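Local coordinates for LRR receptor-like serine/threonine-protein kinase RGI3 (Arabidopsis thaliana, PDB 5HZ0) that acts with related receptor kinases as a receptor for RGF peptide hormones, which maintain the root stem cell niche, at residues Y401-N406 and N425-S430; G436-A441 and G464-K469; E449-H454 and K469-I474; F473-D478 and K497-K502; P487-L492 and S514-L519. The protein carries 5 engineered substitutions. All blocks are in the same frame, centred on the assembly; numbering follows the deposited sequence.

Contact 1: Y401-N406 and N425-S430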
# COMPACT_ATOMS: atom_id res chain seq x y z
N TYR A 401 -15.86 5.56 6.96
CA TYR A 401 -14.64 5.89 7.69
C TYR A 401 -13.90 7.05 7.01
O TYR A 401 -13.63 8.09 7.63
CB TYR A 401 -13.75 4.66 7.75
CG TYR A 401 -12.54 4.81 8.64
CD1 TYR A 401 -12.63 4.60 10.00
CD2 TYR A 401 -11.30 5.16 8.11
CE1 TYR A 401 -11.54 4.71 10.83
CE2 TYR A 401 -10.19 5.28 8.93
CZ TYR A 401 -10.32 5.06 10.29
OH TYR A 401 -9.24 5.18 11.13
N ARG A 402 -13.53 6.83 5.76
CA ARG A 402 -12.80 7.80 4.94
C ARG A 402 -13.65 8.31 3.78
O ARG A 402 -14.08 7.54 2.91
CB ARG A 402 -11.52 7.15 4.42
CG ARG A 402 -10.70 7.97 3.42
CD ARG A 402 -9.40 7.25 3.14
NE ARG A 402 -8.47 8.07 2.39
CZ ARG A 402 -7.67 8.97 2.94
NH1 ARG A 402 -6.85 9.68 2.18
NH2 ARG A 402 -7.70 9.15 4.26
N LEU A 403 -13.90 9.62 3.79
CA LEU A 403 -14.72 10.28 2.79
C LEU A 403 -13.94 11.40 2.08
O LEU A 403 -13.49 12.36 2.71
CB LEU A 403 -15.96 10.89 3.45
CG LEU A 403 -16.90 11.58 2.46
CD1 LEU A 403 -17.52 10.56 1.49
CD2 LEU A 403 -18.00 12.38 3.15
N ARG A 404 -13.75 11.26 0.77
CA ARG A 404 -13.09 12.34 0.02
C ARG A 404 -13.88 12.73 -1.21
O ARG A 404 -13.97 11.97 -2.18
CB ARG A 404 -11.68 11.91 -0.35
CG ARG A 404 -10.87 11.45 0.84
CD ARG A 404 -9.40 11.50 0.53
NE ARG A 404 -9.00 12.88 0.27
CZ ARG A 404 -7.78 13.25 -0.10
NH1 ARG A 404 -6.82 12.34 -0.26
NH2 ARG A 404 -7.52 14.54 -0.31
N LEU A 405 -14.51 13.90 -1.11
CA LEU A 405 -15.30 14.50 -2.19
C LEU A 405 -14.61 15.69 -2.87
O LEU A 405 -15.21 16.36 -3.71
CB LEU A 405 -16.70 14.88 -1.71
CG LEU A 405 -17.54 13.75 -1.11
CD1 LEU A 405 -18.95 14.23 -0.81
CD2 LEU A 405 -17.57 12.55 -2.03
N ASN A 406 -13.38 15.96 -2.46
CA ASN A 406 -12.65 17.15 -2.87
C ASN A 406 -12.34 17.26 -4.36
O ASN A 406 -12.16 16.26 -5.04
CB ASN A 406 -11.38 17.32 -2.01
CG ASN A 406 -10.47 16.11 -2.08
OD1 ASN A 406 -10.71 15.11 -1.41
ND2 ASN A 406 -9.41 16.21 -2.88
N ASN A 425 -13.72 9.06 10.20
CA ASN A 425 -12.43 9.51 10.67
C ASN A 425 -11.89 10.73 9.94
O ASN A 425 -11.35 11.65 10.54
CB ASN A 425 -11.41 8.39 10.56
CG ASN A 425 -10.08 8.78 11.12
OD1 ASN A 425 -9.12 8.99 10.39
ND2 ASN A 425 -10.02 8.92 12.44
N PHE A 426 -12.05 10.69 8.63
CA PHE A 426 -11.31 11.51 7.70
C PHE A 426 -12.31 12.01 6.68
O PHE A 426 -12.96 11.21 6.00
CB PHE A 426 -10.24 10.67 7.01
CG PHE A 426 -9.37 11.44 6.07
CD1 PHE A 426 -9.85 11.85 4.85
CD2 PHE A 426 -8.05 11.77 6.42
CE1 PHE A 426 -9.05 12.58 3.98
CE2 PHE A 426 -7.24 12.49 5.56
CZ PHE A 426 -7.74 12.89 4.34
N VAL A 427 -12.42 13.32 6.56
CA VAL A 427 -13.33 13.94 5.62
C VAL A 427 -12.64 15.10 4.85
O VAL A 427 -12.16 16.08 5.44
CB VAL A 427 -14.61 14.39 6.37
CG1 VAL A 427 -14.23 15.24 7.50
CG2 VAL A 427 -15.54 15.11 5.46
N ASP A 428 -12.57 14.97 3.53
CA ASP A 428 -12.03 16.01 2.68
C ASP A 428 -13.11 16.42 1.67
O ASP A 428 -13.44 15.64 0.76
CB ASP A 428 -10.79 15.48 1.95
CG ASP A 428 -10.03 16.56 1.22
OD1 ASP A 428 -10.54 17.70 1.22
OD2 ASP A 428 -8.96 16.27 0.64
N ILE A 429 -13.69 17.60 1.89
CA ILE A 429 -14.61 18.29 0.95
C ILE A 429 -14.03 19.55 0.24
O ILE A 429 -14.76 20.35 -0.37
CB ILE A 429 -16.05 18.44 1.52
CG1 ILE A 429 -16.47 17.15 2.24
CG2 ILE A 429 -17.06 18.83 0.40
CD1 ILE A 429 -17.57 17.40 3.31
N SER A 430 -12.72 19.75 0.36
CA SER A 430 -12.12 20.97 -0.14
C SER A 430 -12.32 21.14 -1.65
O SER A 430 -12.64 20.18 -2.35
CB SER A 430 -10.63 21.02 0.19
OG SER A 430 -9.98 19.86 -0.29

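Contact 2: G436-A441 and G464-K469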
# COMPACT_ATOMS: atom_id res chain seq x y z
N GLY A 436 -23.15 28.42 3.01
CA GLY A 436 -23.67 28.45 4.36
C GLY A 436 -22.66 28.13 5.43
O GLY A 436 -21.45 28.11 5.19
N SER A 437 -23.16 27.89 6.63
CA SER A 437 -22.33 27.59 7.78
C SER A 437 -21.85 26.16 7.85
O SER A 437 -22.38 25.27 7.18
CB SER A 437 -23.07 27.95 9.07
OG SER A 437 -23.30 29.35 9.11
N ILE A 438 -20.80 25.95 8.63
CA ILE A 438 -20.43 24.62 9.07
C ILE A 438 -21.48 24.21 10.12
O ILE A 438 -21.61 24.87 11.17
CB ILE A 438 -19.03 24.62 9.68
CG1 ILE A 438 -17.98 24.92 8.60
CG2 ILE A 438 -18.72 23.29 10.33
CD1 ILE A 438 -16.66 25.48 9.15
N PRO A 439 -22.23 23.13 9.85
CA PRO A 439 -23.34 22.69 10.71
C PRO A 439 -22.89 22.28 12.11
O PRO A 439 -21.96 21.48 12.23
CB PRO A 439 -23.91 21.47 9.96
CG PRO A 439 -22.79 20.98 9.11
CD PRO A 439 -21.96 22.20 8.74
N PRO A 440 -23.53 22.83 13.16
CA PRO A 440 -23.21 22.52 14.56
C PRO A 440 -23.27 21.02 14.83
O PRO A 440 -22.49 20.48 15.63
CB PRO A 440 -24.34 23.22 15.34
CG PRO A 440 -24.75 24.32 14.48
CD PRO A 440 -24.52 23.91 13.05
N ALA A 441 -24.17 20.34 14.13
CA ALA A 441 -24.38 18.91 14.32
C ALA A 441 -23.14 18.07 13.99
O ALA A 441 -23.06 16.91 14.37
CB ALA A 441 -25.57 18.43 13.50
N GLY A 464 -16.73 26.77 19.06
CA GLY A 464 -16.13 25.60 19.67
C GLY A 464 -17.09 24.44 19.80
O GLY A 464 -16.70 23.28 19.63
N THR A 465 -18.36 24.74 20.09
CA THR A 465 -19.41 23.72 20.22
C THR A 465 -19.71 23.05 18.89
O THR A 465 -20.33 21.98 18.84
CB THR A 465 -20.74 24.34 20.69
OG1 THR A 465 -20.95 25.58 20.00
CG2 THR A 465 -20.73 24.57 22.19
N THR A 466 -19.27 23.69 17.82
CA THR A 466 -19.57 23.24 16.48
C THR A 466 -18.63 22.12 16.06
O THR A 466 -18.91 21.42 15.09
CB THR A 466 -19.50 24.43 15.49
OG1 THR A 466 -20.24 25.53 16.02
CG2 THR A 466 -20.05 24.05 14.12
N LEU A 467 -17.54 21.91 16.79
CA LEU A 467 -16.53 20.94 16.36
C LEU A 467 -16.22 19.83 17.37
O LEU A 467 -16.16 20.07 18.57
CB LEU A 467 -15.26 21.67 15.94
CG LEU A 467 -15.38 22.55 14.68
CD1 LEU A 467 -14.08 23.29 14.36
CD2 LEU A 467 -15.86 21.74 13.48
N PRO A 468 -16.01 18.59 16.88
CA PRO A 468 -15.69 17.47 17.77
C PRO A 468 -14.29 17.54 18.34
O PRO A 468 -13.35 17.90 17.63
CB PRO A 468 -15.83 16.24 16.86
CG PRO A 468 -15.78 16.75 15.49
CD PRO A 468 -16.34 18.14 15.52
N LYS A 469 -14.14 17.15 19.60
CA LYS A 469 -12.90 17.39 20.34
C LYS A 469 -11.81 16.38 20.01
O LYS A 469 -10.69 16.44 20.54
CB LYS A 469 -13.19 17.42 21.84
CG LYS A 469 -14.21 18.47 22.25
CD LYS A 469 -14.23 18.64 23.76
CE LYS A 469 -15.39 19.49 24.24
NZ LYS A 469 -15.29 19.76 25.71

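Contact 3: E449-H454 and K469-I474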
# COMPACT_ATOMS: atom_id res chain seq x y z
N GLU A 449 -11.05 12.76 13.04
CA GLU A 449 -9.72 13.35 13.24
C GLU A 449 -9.21 14.31 12.17
O GLU A 449 -8.33 15.10 12.44
CB GLU A 449 -8.71 12.24 13.47
CG GLU A 449 -9.10 11.36 14.62
CD GLU A 449 -8.05 10.35 14.95
OE1 GLU A 449 -7.56 9.66 14.02
OE2 GLU A 449 -7.71 10.24 16.15
N PHE A 450 -9.79 14.29 10.98
CA PHE A 450 -9.27 15.08 9.87
C PHE A 450 -10.42 15.74 9.16
O PHE A 450 -11.26 15.05 8.58
CB PHE A 450 -8.49 14.18 8.90
CG PHE A 450 -7.95 14.91 7.68
CD1 PHE A 450 -8.80 15.30 6.64
CD2 PHE A 450 -6.58 15.18 7.54
CE1 PHE A 450 -8.30 15.95 5.52
CE2 PHE A 450 -6.08 15.83 6.41
CZ PHE A 450 -6.94 16.21 5.40
N LEU A 451 -10.44 17.07 9.17
CA LEU A 451 -11.51 17.82 8.53
C LEU A 451 -10.90 18.89 7.61
O LEU A 451 -10.37 19.92 8.07
CB LEU A 451 -12.39 18.44 9.61
CG LEU A 451 -13.55 19.29 9.13
CD1 LEU A 451 -14.44 18.51 8.18
CD2 LEU A 451 -14.35 19.81 10.32
N ASP A 452 -11.05 18.67 6.30
CA ASP A 452 -10.54 19.60 5.31
C ASP A 452 -11.71 20.19 4.51
O ASP A 452 -12.28 19.53 3.64
CB ASP A 452 -9.63 18.84 4.36
CG ASP A 452 -8.69 19.74 3.56
OD1 ASP A 452 -8.92 20.97 3.46
OD2 ASP A 452 -7.71 19.17 3.02
N LEU A 453 -12.06 21.44 4.81
CA LEU A 453 -13.07 22.21 4.06
C LEU A 453 -12.54 23.32 3.10
O LEU A 453 -13.32 24.14 2.60
CB LEU A 453 -14.15 22.76 5.01
CG LEU A 453 -14.84 21.72 5.91
CD1 LEU A 453 -16.01 22.32 6.70
CD2 LEU A 453 -15.29 20.51 5.10
N HIS A 454 -11.23 23.40 2.90
CA HIS A 454 -10.65 24.57 2.22
C HIS A 454 -11.12 24.85 0.79
O HIS A 454 -11.51 23.94 0.07
CB HIS A 454 -9.10 24.59 2.33
CG HIS A 454 -8.40 23.72 1.33
ND1 HIS A 454 -7.84 22.50 1.66
CD2 HIS A 454 -8.12 23.91 0.02
CE1 HIS A 454 -7.27 21.98 0.59
NE2 HIS A 454 -7.42 22.81 -0.42
N LYS A 469 -14.14 17.15 19.60
CA LYS A 469 -12.90 17.39 20.34
C LYS A 469 -11.81 16.38 20.01
O LYS A 469 -10.69 16.44 20.54
CB LYS A 469 -13.19 17.42 21.84
CG LYS A 469 -14.21 18.47 22.25
CD LYS A 469 -14.23 18.64 23.76
CE LYS A 469 -15.39 19.49 24.24
NZ LYS A 469 -15.29 19.76 25.71
N SER A 470 -12.13 15.43 19.14
CA SER A 470 -11.17 14.43 18.70
C SER A 470 -10.35 14.89 17.50
O SER A 470 -9.46 14.16 17.06
CB SER A 470 -11.90 13.14 18.34
OG SER A 470 -12.85 13.37 17.32
N LEU A 471 -10.67 16.08 16.98
CA LEU A 471 -9.99 16.66 15.81
C LEU A 471 -8.47 16.83 15.96
O LEU A 471 -7.96 17.28 16.97
CB LEU A 471 -10.65 17.98 15.36
CG LEU A 471 -11.82 17.71 14.40
CD1 LEU A 471 -12.74 18.90 14.18
CD2 LEU A 471 -11.30 17.16 13.06
N LYS A 472 -7.78 16.41 14.92
CA LYS A 472 -6.34 16.48 14.83
C LYS A 472 -6.00 17.55 13.79
O LYS A 472 -5.19 18.47 14.04
CB LYS A 472 -5.74 15.12 14.46
CG LYS A 472 -5.70 14.10 15.61
CD LYS A 472 -4.65 13.03 15.31
CE LYS A 472 -4.92 11.73 16.05
NZ LYS A 472 -4.73 11.91 17.52
N PHE A 473 -6.55 17.36 12.59
CA PHE A 473 -6.31 18.25 11.46
C PHE A 473 -7.55 19.10 11.13
O PHE A 473 -8.65 18.57 10.95
CB PHE A 473 -5.86 17.43 10.25
CG PHE A 473 -5.51 18.25 9.03
CD1 PHE A 473 -6.50 18.71 8.17
CD2 PHE A 473 -4.18 18.55 8.73
CE1 PHE A 473 -6.18 19.46 7.05
CE2 PHE A 473 -3.85 19.30 7.62
CZ PHE A 473 -4.86 19.75 6.78
N ILE A 474 -7.36 20.41 11.02
CA ILE A 474 -8.43 21.31 10.57
C ILE A 474 -7.93 22.25 9.48
O ILE A 474 -6.99 22.98 9.71
CB ILE A 474 -8.97 22.18 11.72
CG1 ILE A 474 -9.69 21.31 12.75
CG2 ILE A 474 -9.93 23.25 11.20
CD1 ILE A 474 -10.25 22.12 13.89

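Contact 4: F473-D478 and K497-K502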
# COMPACT_ATOMS: atom_id res chain seq x y z
N PHE A 473 -6.55 17.36 12.59
CA PHE A 473 -6.31 18.25 11.46
C PHE A 473 -7.55 19.10 11.13
O PHE A 473 -8.65 18.57 10.95
CB PHE A 473 -5.86 17.43 10.25
CG PHE A 473 -5.51 18.25 9.03
CD1 PHE A 473 -6.50 18.71 8.17
CD2 PHE A 473 -4.18 18.55 8.73
CE1 PHE A 473 -6.18 19.46 7.05
CE2 PHE A 473 -3.85 19.30 7.62
CZ PHE A 473 -4.86 19.75 6.78
N ILE A 474 -7.36 20.41 11.02
CA ILE A 474 -8.43 21.31 10.57
C ILE A 474 -7.93 22.25 9.48
O ILE A 474 -6.99 22.98 9.71
CB ILE A 474 -8.97 22.18 11.72
CG1 ILE A 474 -9.69 21.31 12.75
CG2 ILE A 474 -9.93 23.25 11.20
CD1 ILE A 474 -10.25 22.12 13.89
N ASP A 475 -8.55 22.22 8.30
CA ASP A 475 -8.26 23.22 7.29
C ASP A 475 -9.55 23.85 6.77
O ASP A 475 -10.27 23.25 5.98
CB ASP A 475 -7.50 22.55 6.14
CG ASP A 475 -6.82 23.55 5.20
OD1 ASP A 475 -7.14 24.75 5.28
OD2 ASP A 475 -5.98 23.12 4.37
N PHE A 476 -9.82 25.08 7.20
CA PHE A 476 -10.95 25.90 6.73
C PHE A 476 -10.52 27.01 5.77
O PHE A 476 -11.28 27.93 5.48
CB PHE A 476 -11.79 26.44 7.89
CG PHE A 476 -12.40 25.37 8.77
CD1 PHE A 476 -12.52 24.06 8.31
CD2 PHE A 476 -12.85 25.67 10.04
CE1 PHE A 476 -13.06 23.08 9.11
CE2 PHE A 476 -13.39 24.69 10.84
CZ PHE A 476 -13.51 23.39 10.38
N SER A 477 -9.26 26.99 5.36
CA SER A 477 -8.71 28.09 4.60
C SER A 477 -9.44 28.35 3.29
O SER A 477 -10.07 27.46 2.73
CB SER A 477 -7.21 27.91 4.35
OG SER A 477 -6.94 26.73 3.62
N ASP A 478 -9.35 29.59 2.83
CA ASP A 478 -9.97 30.01 1.58
C ASP A 478 -11.49 29.85 1.62
O ASP A 478 -12.08 29.11 0.85
CB ASP A 478 -9.35 29.23 0.42
CG ASP A 478 -9.58 29.88 -0.90
OD1 ASP A 478 -9.98 31.06 -0.90
OD2 ASP A 478 -9.37 29.20 -1.93
N LYS A 497 -2.77 20.54 13.71
CA LYS A 497 -2.67 21.47 12.60
C LYS A 497 -3.96 22.23 12.44
O LYS A 497 -5.01 21.60 12.27
CB LYS A 497 -2.38 20.72 11.30
CG LYS A 497 -1.11 19.92 11.35
CD LYS A 497 -0.67 19.46 9.99
CE LYS A 497 0.58 18.63 10.12
NZ LYS A 497 0.94 18.10 8.79
N LEU A 498 -3.89 23.56 12.47
CA LEU A 498 -5.06 24.40 12.32
C LEU A 498 -4.79 25.49 11.28
O LEU A 498 -3.96 26.36 11.48
CB LEU A 498 -5.44 25.05 13.65
CG LEU A 498 -6.55 26.10 13.56
CD1 LEU A 498 -7.79 25.48 12.95
CD2 LEU A 498 -6.86 26.72 14.91
N ASN A 499 -5.52 25.43 10.17
CA ASN A 499 -5.38 26.40 9.11
C ASN A 499 -6.71 27.09 8.85
O ASN A 499 -7.65 26.49 8.32
CB ASN A 499 -4.88 25.68 7.87
CG ASN A 499 -4.59 26.62 6.71
OD1 ASN A 499 -4.90 27.80 6.75
ND2 ASN A 499 -4.02 26.07 5.65
N LEU A 500 -6.79 28.36 9.26
CA LEU A 500 -7.92 29.25 9.02
C LEU A 500 -7.72 30.30 7.94
O LEU A 500 -8.52 31.25 7.82
CB LEU A 500 -8.37 29.91 10.31
CG LEU A 500 -8.79 28.86 11.34
CD1 LEU A 500 -9.03 29.56 12.64
CD2 LEU A 500 -10.04 28.10 10.86
N ALA A 501 -6.61 30.19 7.23
CA ALA A 501 -6.08 31.28 6.39
C ALA A 501 -7.00 31.69 5.25
O ALA A 501 -7.80 30.89 4.79
CB ALA A 501 -4.70 30.91 5.85
N LYS A 502 -6.89 32.94 4.83
CA LYS A 502 -7.72 33.49 3.77
C LYS A 502 -9.22 33.42 4.09
O LYS A 502 -10.01 32.79 3.38
CB LYS A 502 -7.42 32.83 2.42
CG LYS A 502 -7.81 33.71 1.25
CD LYS A 502 -7.47 33.08 -0.08
CE LYS A 502 -7.60 34.11 -1.21
NZ LYS A 502 -8.83 34.96 -1.10

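Contact 5: P487-L492 and S514-L519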
# COMPACT_ATOMS: atom_id res chain seq x y z
N PRO A 487 -13.28 31.35 21.80
CA PRO A 487 -12.40 30.92 22.88
C PRO A 487 -12.38 29.40 22.98
O PRO A 487 -11.36 28.79 23.30
CB PRO A 487 -13.03 31.56 24.13
CG PRO A 487 -14.39 31.99 23.73
CD PRO A 487 -14.33 32.27 22.26
N GLY A 488 -13.51 28.79 22.63
CA GLY A 488 -13.68 27.36 22.71
C GLY A 488 -12.77 26.57 21.79
O GLY A 488 -12.76 25.34 21.82
N ILE A 489 -12.01 27.27 20.96
CA ILE A 489 -10.98 26.63 20.16
C ILE A 489 -9.99 25.95 21.11
O ILE A 489 -9.36 24.96 20.76
CB ILE A 489 -10.27 27.66 19.23
CG1 ILE A 489 -9.52 26.95 18.09
CG2 ILE A 489 -9.36 28.59 20.04
CD1 ILE A 489 -8.10 26.55 18.44
N GLY A 490 -9.88 26.48 22.33
CA GLY A 490 -9.02 25.89 23.33
C GLY A 490 -9.51 24.53 23.83
O GLY A 490 -8.85 23.90 24.64
N LEU A 491 -10.68 24.10 23.36
CA LEU A 491 -11.20 22.79 23.76
C LEU A 491 -10.64 21.64 22.95
O LEU A 491 -10.64 20.51 23.41
CB LEU A 491 -12.74 22.77 23.72
CG LEU A 491 -13.35 23.78 24.69
CD1 LEU A 491 -14.88 23.76 24.68
CD2 LEU A 491 -12.78 23.53 26.09
N LEU A 492 -10.11 21.92 21.76
CA LEU A 492 -9.56 20.83 20.98
C LEU A 492 -8.08 20.72 21.34
O LEU A 492 -7.26 21.48 20.86
CB LEU A 492 -9.72 21.09 19.49
CG LEU A 492 -10.99 21.83 19.05
CD1 LEU A 492 -10.83 22.36 17.63
CD2 LEU A 492 -12.22 20.95 19.14
N SER A 514 -3.84 29.03 24.06
CA SER A 514 -2.74 28.48 24.86
C SER A 514 -2.96 27.03 25.31
O SER A 514 -1.99 26.32 25.59
CB SER A 514 -2.51 29.36 26.09
OG SER A 514 -3.72 29.52 26.81
N THR A 515 -4.23 26.60 25.38
CA THR A 515 -4.53 25.22 25.81
C THR A 515 -4.60 24.19 24.69
O THR A 515 -5.02 23.06 24.93
CB THR A 515 -5.78 25.08 26.71
OG1 THR A 515 -6.93 25.63 26.05
CG2 THR A 515 -5.55 25.78 28.03
N CYS A 516 -4.23 24.57 23.46
CA CYS A 516 -4.10 23.53 22.46
C CYS A 516 -2.67 23.07 22.55
O CYS A 516 -1.78 23.64 21.93
CB CYS A 516 -4.37 24.11 21.07
SG CYS A 516 -6.01 24.86 20.83
N ARG A 517 -2.46 21.95 23.23
CA ARG A 517 -1.13 21.57 23.66
C ARG A 517 -0.44 20.77 22.58
O ARG A 517 0.76 20.51 22.65
CB ARG A 517 -1.20 20.74 24.94
CG ARG A 517 0.15 20.46 25.61
CD ARG A 517 0.74 21.72 26.28
NE ARG A 517 -0.27 22.45 27.04
CZ ARG A 517 -0.01 23.28 28.05
NH1 ARG A 517 1.25 23.49 28.44
NH2 ARG A 517 -1.00 23.89 28.67
N SER A 518 -1.21 20.34 21.60
CA SER A 518 -0.68 19.51 20.54
C SER A 518 -0.37 20.28 19.26
O SER A 518 0.05 19.69 18.27
CB SER A 518 -1.61 18.33 20.27
OG SER A 518 -1.76 17.55 21.45
N LEU A 519 -0.55 21.59 19.28
CA LEU A 519 -0.57 22.33 18.02
C LEU A 519 0.83 22.53 17.46
O LEU A 519 1.65 23.24 18.02
CB LEU A 519 -1.20 23.70 18.27
CG LEU A 519 -1.87 24.37 17.08
CD1 LEU A 519 -2.81 23.40 16.40
CD2 LEU A 519 -2.62 25.60 17.57

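Contact 1: Y401-N406 and N425-S430
Arg-402 and Arg-404 pair with Phe-426 and Asp-428 on the concave parallel beta surface of the extracellular leucine-rich-repeat solenoid. Residues 402-404 belong to the small-peptide recognition motif. NH1 of each arginine forms a salt bridge with the backbone of the bound peptide, consistent with a terminal carboxylate. Phe-426 turns one ring face to Arg-402 in a cation-pi contact. Arg-402 CZ lies 4.0 Å from the Phe-426 ring centroid, and NH2 sits over the ring centre. The guanidinium is tilted 39° to the ring. CG of Arg-402 is anti to the backbone N (chi1 174°) and the chain is extended, which lays the group over one face of the phenyl ring. Arg-404 bends at chi3 (63°). Its CD rests obliquely 3.6 Å from Phe-426 CE1, and NH2 makes a nearly coplanar salt bridge to Asp-428 OD2. The modelled length of that bridge is too short to be trusted. Asp-428 OD1 accepts from Ser-430 N, which makes an Asx turn, and also from Ser-430 OG. Asn-425 CB lies over the Tyr-401 ring, 3.6 Å from its centroid. The strands bond through Leu-403 N to Phe-426 O and Asp-428 N to Leu-403 O, both 2.9 Å. On the reverse face Leu-403 CD2 approaches Val-427 CG2 at 4.3 Å. Strand 378-380 flanks strand 402-404. Strand 450-452 flanks strand 426-428, and there Phe-450 stacks on Phe-426.

Contact 2: G436-A441 and G464-K469
Thr-466 places its methyl group over the backbone of Ile-438, Pro-439 and Pro-440. CG2 is the atom that touches. Thr-466 CG2 lies 3.4 Å from Ile-438 O. It also touches Pro-440 CA and Pro-439 O. The torsion explains this: CG2 is anti to the backbone N of Thr-466, while OG1 stands beside that nitrogen (chi1 -49°). The methyl group is therefore the branch offered to residues 436-441. The two segments come nearest at Pro-440 and Thr-466, whose CA atoms are 4.2 Å apart. No hydrogen bond joins the segments, so the contact is van der Waals packing over a small area.

Ile-438 splits its two branches. Ile-438 CG2 meets Thr-466 CG2 at 4.1 Å, the one close side-chain pair of the contact. CG1, beside the backbone N, leads the other way into the core, toward Leu-453 and Phe-476. Leu-467 follows Thr-466 and sends its own side chain into the same core, where it meets Leu-451, Ile-474 and Phe-476. Leu-467 N bonds to Gly-464 O at 3.3 Å, which closes the turn carrying Thr-466. Gly-464 and Thr-465 are poorly ordered.

Pro-439 packs on Ile-414 of the preceding repeat. Pro-440 begins a short 3-10 segment, and its O accepts from Ser-443 OG. The Gly-Ser-Ile-Pro run matches the Gly-x-Ile-Pro signature of plant-type leucine-rich repeats. The contact joins the returning loops of two successive coils of the solenoid, away from the concave parallel strands.

Contact 3: E449-H454 and K469-I474
Phe-450 and Phe-473 form an offset stack. Their ring centroids are 4.3 Å apart and the planes differ by 7°. CE2 of Phe-450 lies over the rim of the Phe-473 face, 3.4 Å from Phe-473 CD1. Both side chains have CG anti to the backbone N (chi1 178° and -177°), which sends the rings side by side in one direction. If Phe-450 were an alanine, the facing rings of Phe-473 and Phe-426 would probably lose their stacking partner and a gap would open between them.

Backbone hydrogen bonds set the parallel register. Glu-449 O is gripped twice, by Phe-473 N and by Lys-472 N, each at 2.9 Å. Leu-451 N bonds to Phe-473 O. Apolar packing backs the reverse face, where Leu-451 CB meets Leu-471 CD2 at 3.8 Å.

Among the charged groups, Glu-449 lies along Lys-472. Glu-449 OE2 rests against Lys-472 CE and makes a long salt bridge, 3.7 Å, to Lys-472 NZ. Glu-449 OE1 accepts from Asn-425 ND2. Within one segment, His-454 ND1 donates to Asp-452 OD1 at 2.6 Å, using the syn lone pair of Asp-452 OD1, which lies out of the imidazole plane.

Strand 450-452 lies between strand 426-428 and strand 473-475. Strand 497-499 follows on the other side of strand 473-475.

Contact 4: F473-D478 and K497-K502
Asn-499 stands beside Asp-475 on neighbouring parallel strands, and its amide is turned 20° from the carboxylate. Asn-499 CB lies 3.6 Å from Asp-475 OD1. CG is anti to the backbone N (chi1 -176°), which carries the amide past Asp-475 toward Ser-477. Asn-499 OD1 touches Ser-477 CB at 3.3 Å. Asn-499 OD1 also accepts from Ala-501 N at 3.0 Å, closing an Asx turn. Asn-499 ND2 comes 3.4 Å from Asp-475 OD1, but the angle is too poor for a hydrogen bond. On this same face Phe-473 CD2 meets CB and CD of Lys-497.

Asp-475 builds the matching Asx turn one repeat earlier. Its OD1 takes the hydroxyl of Ser-477 on the syn lone pair and Ser-477 N nearly along the C-O bond. With an alanine at Asp-475 the shared acceptor of Ser-477 OG and N is gone, and the turn after the strand would probably be freer to shift.

On the reverse face Ile-474 CG2 meets Leu-498 CD1 at 3.6 Å. The same methyl sits over the centre of the Phe-476 ring. Phe-476 CD2 touches Leu-500 CD2 at 3.8 Å.

Four backbone bonds run across, from Ile-474 N to Lys-497 O, Asn-499 N to Ile-474 O, Phe-476 N to Asn-499 O and Asp-478 N to Ala-501 O. Asp-478 OD2 is held by Thr-455 OG1. Beyond the strands, Asn-503 ND2 links Phe-476 O and Leu-500 O. Strand 450-452 borders strand 473-475, and strand 521-523 borders strand 497-499.

Contact 5: P487-L492 and S514-L519
Cys-516 and Ile-489 make the apolar part of the contact. SG of Cys-516 lies 3.6 Å from Ile-489 CD1. Cys-516 SG is also 3.4 Å from Ile-489 O and near Leu-492 O, so the sulfur packs on the backbone at the end of the 3-10 segment. SG is anti to the carbonyl carbon of Cys-516 (chi1 -59°), and this points it at that backbone. Gly-490 CA adds a further contact to Cys-516 SG at 4.0 Å.

These segments lie in the loops of successive leucine-rich repeats, on the return path from one concave strand to the next. Residues 487-491 form a 3-10 turn, with Gly-490 N bonded to Pro-487 O.

The polar part is a single approach. Thr-515 OG1 lies 2.9 Å from Gly-490 O and also lies near Glu-512 O. Thr-515 OG1 is 3.4 Å from Gly-490 CA, and a CB on this glycine would come too close to it.

Neighbours extend both parts. Ile-489 CD1 reaches Leu-498 CD2, Ser-518 OG bonds to Thr-493 O, and Leu-519 packs on Leu-495.

Overall arrangement
From the N-terminal side, contact 1 closes the loop between strands 402-404 and 426-428. Contacts 2 and 3 follow it and cross, since 449-454 lies between 436-441 and 464-469; they share Lys-469. Contact 4 starts on residues 473-474, where contact 3 ends, and closes the loop to strand 497-499. Contact 5 crosses contact 4, with 487-492 before and 514-519 after strand 497-499. Contacts 3 and 4 join strands 450-452, 473-475 and 497-499; contacts 1 and 3 meet where 426-428 adjoins 450-452. Contacts 2 and 5 tie the loops behind them. Ile-438 and Leu-467 join contact 2 to the strand side, while Leu-492 links contact 5 to contacts 2, 3 and 4.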